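Local coordinates for nisin biosynthesis protein NisC (Lactococcus lactis subsp. lactis, PDB 2G0D) that catalyses the zinc-dependent cyclisation that forms the thioether rings of the lantibiotic nisin, at residues A[93-96]-A[101-104]; A[83-88]-A[107-112]; A[28-33]-A[64-69]. All coordinates share one frame; numbering follows the deposited sequence.

From the N terminus, interaction 3 closes first: 28-33, the connection ahead of helix 37-45, meets 64-69 on helix 53-74, so helix 37-45 lies within the loop it closes. Interaction 2 then joins the start of helix 85-92 to 107-112 on helix 100-122. Interaction 1 falls wholly within that second loop, where 93-96 meets the beginning of helix 100-122. No two contacts cross in sequence. In space all three adjoin: I88 of interaction 2 packs on L31 and I67 of interaction 3, R96 of interaction 1 forms a salt bridge with D107 of interaction 2, and L95 and Y102 pack on I64. Together they tie the connection before helix 37-45 to helices 53-74, 85-92 and 100-122 of the alpha toroid.

Interaction 1. Residues A[93-96]-A[101-104]; sequences LHLR and KYKN
L95 and Y102 make the apolar half of this contact, R96 and K103 the polar half. The CB of L95 lies over one face of the Y102 ring, 3.9 Å from the ring centroid and 18° off the normal, a CH-pi contact. L95 CD1 reaches Y102 CE1 at 4.0 Å. The carbonyl of L95 also presses on the tyrosine, with L95 O 3.1 Å from Y102 CD2. On the opposite ring face lies CG of K101, so the ring is sandwiched between aliphatic groups.

In the second pair, K103 CG sits over one face of the R96 guanidinium, offset toward its rim, and K103 CE comes within 3.7 Å of R96 NH2. The arginine reaches this place as an extended chain with CG anti to the backbone N (chi1 -172°). K103 bends twice near its end, which brings its amine back toward the R96 carbonyl. A water donates to R96 O at 2.8 Å and weakly accepts from K103 NZ at 3.4 Å.

The next shell fixes the polar ends. R96 NH2 forms a salt bridge with D107, one turn beyond K103 on helix 100-122, K103 NZ one with E97, and Y102 OH a hydrogen bond with D61 of helix 53-74. The R96 N to L93 O bond (3.1 Å) closes the turn after helix 85-92, and the contact packs this short connection against the first turns of helix 100-122, at the bend of a helical hairpin in the alpha toroid.

R96 NE and K103 NZ are only 4.5 Å apart, yet each side chain has its own carboxylate partner. Their mutual repulsion is therefore probably offset, and the contact between them can rest on the lysine methylenes meeting the flat guanidinium.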
# COMPACT_ATOMS: atom_id res chain seq x y z
N LEU A 93 3.20 14.93 -5.61
CA LEU A 93 4.27 14.61 -6.58
C LEU A 93 3.95 15.06 -8.02
O LEU A 93 4.82 15.62 -8.70
CB LEU A 93 4.63 13.11 -6.53
CG LEU A 93 5.77 12.68 -7.46
CD1 LEU A 93 7.06 13.43 -7.16
CD2 LEU A 93 5.99 11.20 -7.36
N HIS A 94 2.71 14.85 -8.48
CA HIS A 94 2.27 15.24 -9.85
C HIS A 94 2.33 16.75 -10.13
O HIS A 94 2.26 17.17 -11.28
CB HIS A 94 0.84 14.79 -10.08
CG HIS A 94 -0.13 15.43 -9.15
ND1 HIS A 94 -0.22 15.07 -7.82
CD2 HIS A 94 -1.03 16.42 -9.34
CE1 HIS A 94 -1.14 15.81 -7.24
NE2 HIS A 94 -1.64 16.64 -8.13
N LEU A 95 2.49 17.54 -9.08
CA LEU A 95 2.54 18.99 -9.19
C LEU A 95 3.97 19.54 -9.28
O LEU A 95 4.16 20.74 -9.46
CB LEU A 95 1.82 19.61 -8.02
CG LEU A 95 0.29 19.43 -7.93
CD1 LEU A 95 -0.24 19.83 -6.56
CD2 LEU A 95 -0.41 20.23 -9.02
N ARG A 96 4.96 18.64 -9.14
CA ARG A 96 6.38 18.97 -9.16
C ARG A 96 6.79 20.04 -10.17
O ARG A 96 7.42 21.03 -9.80
CB ARG A 96 7.25 17.71 -9.34
CG ARG A 96 8.76 18.01 -9.14
CD ARG A 96 9.67 16.78 -8.93
NE ARG A 96 11.08 17.21 -8.89
CZ ARG A 96 11.76 17.53 -7.78
NH1 ARG A 96 11.21 17.45 -6.57
NH2 ARG A 96 13.03 17.95 -7.89
N LYS A 101 7.30 26.34 -6.00
CA LYS A 101 6.88 26.04 -4.61
C LYS A 101 6.62 24.55 -4.35
O LYS A 101 6.96 24.06 -3.27
CB LYS A 101 5.67 26.89 -4.19
CG LYS A 101 4.35 26.48 -4.81
CD LYS A 101 3.26 27.51 -4.55
CE LYS A 101 1.89 26.92 -4.91
NZ LYS A 101 0.81 27.93 -4.71
N TYR A 102 6.02 23.85 -5.31
CA TYR A 102 5.80 22.39 -5.20
C TYR A 102 7.11 21.64 -5.20
O TYR A 102 7.36 20.81 -4.32
CB TYR A 102 4.92 21.87 -6.34
CG TYR A 102 3.58 22.55 -6.46
CD1 TYR A 102 2.71 22.64 -5.36
CD2 TYR A 102 3.17 23.08 -7.67
CE1 TYR A 102 1.46 23.26 -5.48
CE2 TYR A 102 1.92 23.69 -7.82
CZ TYR A 102 1.07 23.77 -6.73
OH TYR A 102 -0.15 24.39 -6.90
N LYS A 103 7.96 21.95 -6.18
CA LYS A 103 9.29 21.35 -6.28
C LYS A 103 10.13 21.64 -5.03
O LYS A 103 10.83 20.76 -4.53
CB LYS A 103 10.00 21.83 -7.56
CG LYS A 103 11.48 21.45 -7.62
CD LYS A 103 12.19 21.95 -8.91
CE LYS A 103 12.19 20.85 -10.01
NZ LYS A 103 11.24 21.13 -11.13
N ASN A 104 10.06 22.87 -4.53
CA ASN A 104 10.79 23.23 -3.31
C ASN A 104 10.34 22.39 -2.13
O ASN A 104 11.16 21.84 -1.41
CB ASN A 104 10.64 24.73 -2.98
CG ASN A 104 11.55 25.61 -3.82
OD1 ASN A 104 12.42 25.13 -4.56
ND2 ASN A 104 11.35 26.92 -3.72
O HOH W 1 8.72 23.33 -10.75

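Interaction 2. Residues A[83-88]-A[107-112]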
# COMPACT_ATOMS: atom_id res chain seq x y z
N SER A 83 1.91 7.71 7.35
CA SER A 83 1.85 8.73 8.42
C SER A 83 2.85 9.86 8.26
O SER A 83 2.73 10.86 8.95
CB SER A 83 2.08 8.10 9.80
OG SER A 83 1.13 7.10 10.04
N GLY A 84 3.84 9.70 7.38
CA GLY A 84 4.94 10.64 7.37
C GLY A 84 5.18 11.38 6.07
O GLY A 84 4.27 11.57 5.27
N ALA A 85 6.43 11.79 5.87
CA ALA A 85 6.81 12.60 4.71
C ALA A 85 6.55 11.98 3.34
O ALA A 85 6.20 12.70 2.41
CB ALA A 85 8.29 13.08 4.82
N ALA A 86 6.75 10.66 3.20
CA ALA A 86 6.54 10.00 1.89
C ALA A 86 5.08 10.07 1.42
O ALA A 86 4.82 10.26 0.23
CB ALA A 86 7.08 8.56 1.87
N GLY A 87 4.13 9.95 2.35
CA GLY A 87 2.69 10.12 2.00
C GLY A 87 2.34 11.55 1.59
O GLY A 87 1.57 11.77 0.66
N ILE A 88 2.90 12.53 2.29
CA ILE A 88 2.70 13.92 1.94
C ILE A 88 3.31 14.23 0.57
O ILE A 88 2.65 14.86 -0.28
CB ILE A 88 3.28 14.89 3.01
CG1 ILE A 88 2.64 14.63 4.38
CG2 ILE A 88 3.08 16.34 2.57
CD1 ILE A 88 3.33 15.34 5.57
N ASP A 107 11.50 18.60 -2.64
CA ASP A 107 12.94 18.49 -2.34
C ASP A 107 13.24 18.41 -0.85
O ASP A 107 14.03 17.58 -0.42
CB ASP A 107 13.73 19.65 -2.98
CG ASP A 107 13.84 19.52 -4.49
OD1 ASP A 107 13.56 18.42 -5.04
OD2 ASP A 107 14.19 20.52 -5.15
N SER A 108 12.59 19.28 -0.07
CA SER A 108 12.67 19.24 1.40
C SER A 108 12.20 17.92 1.95
O SER A 108 12.86 17.31 2.79
CB SER A 108 11.80 20.34 2.01
OG SER A 108 12.19 21.58 1.49
N LEU A 109 11.04 17.49 1.48
CA LEU A 109 10.49 16.20 1.91
C LEU A 109 11.45 15.07 1.60
O LEU A 109 11.71 14.24 2.46
CB LEU A 109 9.10 15.96 1.29
CG LEU A 109 8.00 16.88 1.83
CD1 LEU A 109 6.80 16.88 0.91
CD2 LEU A 109 7.61 16.51 3.26
N ASN A 110 12.00 15.05 0.39
CA ASN A 110 12.94 14.00 -0.05
C ASN A 110 14.23 13.93 0.77
O ASN A 110 14.69 12.85 1.16
CB ASN A 110 13.27 14.19 -1.53
CG ASN A 110 12.07 13.93 -2.45
OD1 ASN A 110 11.08 13.34 -2.03
ND2 ASN A 110 12.17 14.38 -3.71
N ARG A 111 14.82 15.10 1.05
CA ARG A 111 16.01 15.18 1.89
C ARG A 111 15.69 14.73 3.30
O ARG A 111 16.44 13.97 3.91
CB ARG A 111 16.63 16.60 1.87
CG ARG A 111 17.12 17.08 0.47
CD ARG A 111 17.43 15.93 -0.56
NE ARG A 111 18.11 16.44 -1.76
CZ ARG A 111 19.37 16.18 -2.09
NH1 ARG A 111 20.14 15.37 -1.36
NH2 ARG A 111 19.89 16.74 -3.19
N TYR A 112 14.55 15.15 3.83
CA TYR A 112 14.15 14.64 5.14
C TYR A 112 13.97 13.11 5.09
O TYR A 112 14.44 12.41 5.99
CB TYR A 112 12.91 15.34 5.74
CG TYR A 112 12.41 14.58 6.97
CD1 TYR A 112 13.07 14.67 8.21
CD2 TYR A 112 11.33 13.72 6.86
CE1 TYR A 112 12.60 13.93 9.32
CE2 TYR A 112 10.88 12.99 7.95
CZ TYR A 112 11.51 13.08 9.16
OH TYR A 112 10.99 12.32 10.19
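Two successive helices of the alpha toroid, 85-92 and 100-122, run in roughly opposite directions as a helical hairpin, and A85 and L109 mark where these segments come nearest, their CA atoms 5.9 Å apart. Alanine permits so close an approach. Its CB projects toward helix 100-122 and meets two side chains there: L109 CD2 at 3.8 Å and Y112 CD2 at 3.7 Å.

L109 uses its two methyls separately. While CD2 goes to the alanine, CD1 faces the CG2 branch of I88 at 4.1 Å, and the leucine and isoleucine side chains meet at about a right angle. L109 thus spans one turn of the facing helix, from A85 to I88. Y112, one turn after L109, has CG anti to its own backbone N (chi1 169°); this swings the ring beside A85, so that the methyl lies at the ring edge, near its plane, rather than over a face.

The helix bearing A85 starts here, with G84 at the N-cap position. I113, on the same helix as L109, touches both A85 and A86 and extends the apolar surface. N110, whose CB points away from 83-88, hydrogen-bonds through OD1 to the hydroxyl of Y146.

No hydrogen bond or charge pair joins the two segments. The association across them therefore depends on the fit of methyl groups and one aromatic edge, with little directional constraint.

Interaction 3. Residues A[28-33]-A[64-69]; sequences FGELTL and IEYIVS
L31, E30 and I67 bury the most surface here, and L31 meets I67 directly. L31 extends its CD2 branch to I67 CG2 at 3.7 Å and to I67 CG1 at 4.0 Å. The leucine thus rests on the fork of the isoleucine, the two side chains running alongside each other and pointing opposite ways. I67 CG2, anti to the backbone N, is the branch that L31 CD2 approaches most closely.

E30 points its CB toward helix 53-74 and carries its carboxylate to the edge of the Y66 ring. The carboxylate and ring planes are 41° apart. OE2 and the tyrosine hydroxyl are modelled too close together for their direct interaction to be trusted. K70, one turn beyond Y66, makes a salt bridge to E30 OE2 and a hydrogen bond to Y66 OH in the model, which could partly balance the buried acid's charge, though both bonds share the doubt over those atoms.

The 3-10 turn at 28-31 is secured at G29 O, which accepts from both T32 N, at 3.2 Å, and T32 OG1, at 2.7 Å, the hydroxyl lying within the plane of the carbonyl at a lone-pair position.

Around the contact, W15 and R18 of helix 3-20 touch E30, and T19 touches Y66. Helix 37-45 adds L37 against Y66 and I41 against I67. One turn before I67, I64 packs on Y102 and L105 of helix 100-122, and V68 also touches L105, so this part of helix 53-74 is covered from one direction by the connection 28-33 and from another by helix 100-122.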
# COMPACT_ATOMS: atom_id res chain seq x y z
N PHE A 28 -1.99 15.44 14.84
CA PHE A 28 -1.09 14.59 14.03
C PHE A 28 -1.74 13.88 12.83
O PHE A 28 -1.15 13.81 11.73
CB PHE A 28 -0.43 13.56 14.97
CG PHE A 28 0.33 12.45 14.27
CD1 PHE A 28 1.71 12.55 14.09
CD2 PHE A 28 -0.33 11.29 13.84
CE1 PHE A 28 2.42 11.52 13.45
CE2 PHE A 28 0.37 10.27 13.20
CZ PHE A 28 1.75 10.38 13.01
N GLY A 29 -2.94 13.35 13.05
CA GLY A 29 -3.65 12.58 12.05
C GLY A 29 -3.96 13.34 10.78
O GLY A 29 -4.01 12.76 9.71
N GLU A 30 -4.14 14.64 10.88
CA GLU A 30 -4.57 15.42 9.72
C GLU A 30 -3.50 15.61 8.64
O GLU A 30 -3.81 16.03 7.54
CB GLU A 30 -5.24 16.73 10.13
CG GLU A 30 -4.36 17.83 10.64
CD GLU A 30 -5.19 19.01 11.19
OE1 GLU A 30 -6.28 18.79 11.78
OE2 GLU A 30 -4.75 20.16 11.01
N LEU A 31 -2.25 15.28 8.94
CA LEU A 31 -1.21 15.35 7.93
C LEU A 31 -0.84 13.99 7.32
O LEU A 31 0.06 13.91 6.51
CB LEU A 31 0.04 16.05 8.47
CG LEU A 31 -0.22 17.51 8.84
CD1 LEU A 31 -0.04 17.65 10.34
CD2 LEU A 31 0.72 18.42 8.13
N THR A 32 -1.56 12.95 7.72
CA THR A 32 -1.25 11.58 7.29
C THR A 32 -1.97 11.23 6.00
O THR A 32 -3.08 11.70 5.75
CB THR A 32 -1.67 10.54 8.37
OG1 THR A 32 -3.11 10.50 8.46
CG2 THR A 32 -1.06 10.88 9.74
N LEU A 33 -1.36 10.39 5.18
CA LEU A 33 -2.07 9.79 4.05
C LEU A 33 -3.27 8.96 4.54
O LEU A 33 -4.35 9.00 3.94
CB LEU A 33 -1.12 8.94 3.19
CG LEU A 33 -1.73 8.10 2.04
CD1 LEU A 33 -2.61 8.95 1.06
CD2 LEU A 33 -0.61 7.36 1.28
N ILE A 64 -2.39 22.38 0.98
CA ILE A 64 -0.93 22.31 0.91
C ILE A 64 -0.28 23.42 1.76
O ILE A 64 0.59 23.14 2.59
CB ILE A 64 -0.40 22.37 -0.55
CG1 ILE A 64 -0.73 21.07 -1.31
CG2 ILE A 64 1.10 22.57 -0.57
CD1 ILE A 64 -0.61 21.21 -2.80
N GLU A 65 -0.71 24.66 1.57
CA GLU A 65 -0.19 25.74 2.39
C GLU A 65 -0.45 25.45 3.87
O GLU A 65 0.43 25.65 4.71
CB GLU A 65 -0.70 27.12 1.96
CG GLU A 65 0.05 27.70 0.73
CD GLU A 65 1.59 27.64 0.83
OE1 GLU A 65 2.21 28.54 1.49
OE2 GLU A 65 2.20 26.71 0.23
N TYR A 66 -1.64 24.94 4.18
CA TYR A 66 -1.96 24.53 5.54
C TYR A 66 -1.00 23.44 6.03
O TYR A 66 -0.62 23.45 7.19
CB TYR A 66 -3.40 24.07 5.65
CG TYR A 66 -3.82 23.61 7.02
CD1 TYR A 66 -4.36 24.51 7.93
CD2 TYR A 66 -3.72 22.27 7.39
CE1 TYR A 66 -4.76 24.10 9.20
CE2 TYR A 66 -4.13 21.83 8.65
CZ TYR A 66 -4.65 22.76 9.56
OH TYR A 66 -5.08 22.37 10.81
N ILE A 67 -0.64 22.50 5.16
CA ILE A 67 0.34 21.47 5.52
C ILE A 67 1.74 22.03 5.81
O ILE A 67 2.32 21.70 6.85
CB ILE A 67 0.43 20.32 4.48
CG1 ILE A 67 -0.81 19.39 4.55
CG2 ILE A 67 1.70 19.50 4.70
CD1 ILE A 67 -0.88 18.39 3.41
N VAL A 68 2.30 22.85 4.92
CA VAL A 68 3.66 23.39 5.18
C VAL A 68 3.71 24.24 6.46
O VAL A 68 4.68 24.17 7.23
CB VAL A 68 4.41 24.03 3.92
CG1 VAL A 68 3.52 24.16 2.68
CG2 VAL A 68 5.12 25.36 4.27
N SER A 69 2.64 24.99 6.71
CA SER A 69 2.54 25.77 7.93
C SER A 69 2.62 24.91 9.19
O SER A 69 3.26 25.30 10.18
CB SER A 69 1.25 26.58 7.92
OG SER A 69 0.78 26.77 9.24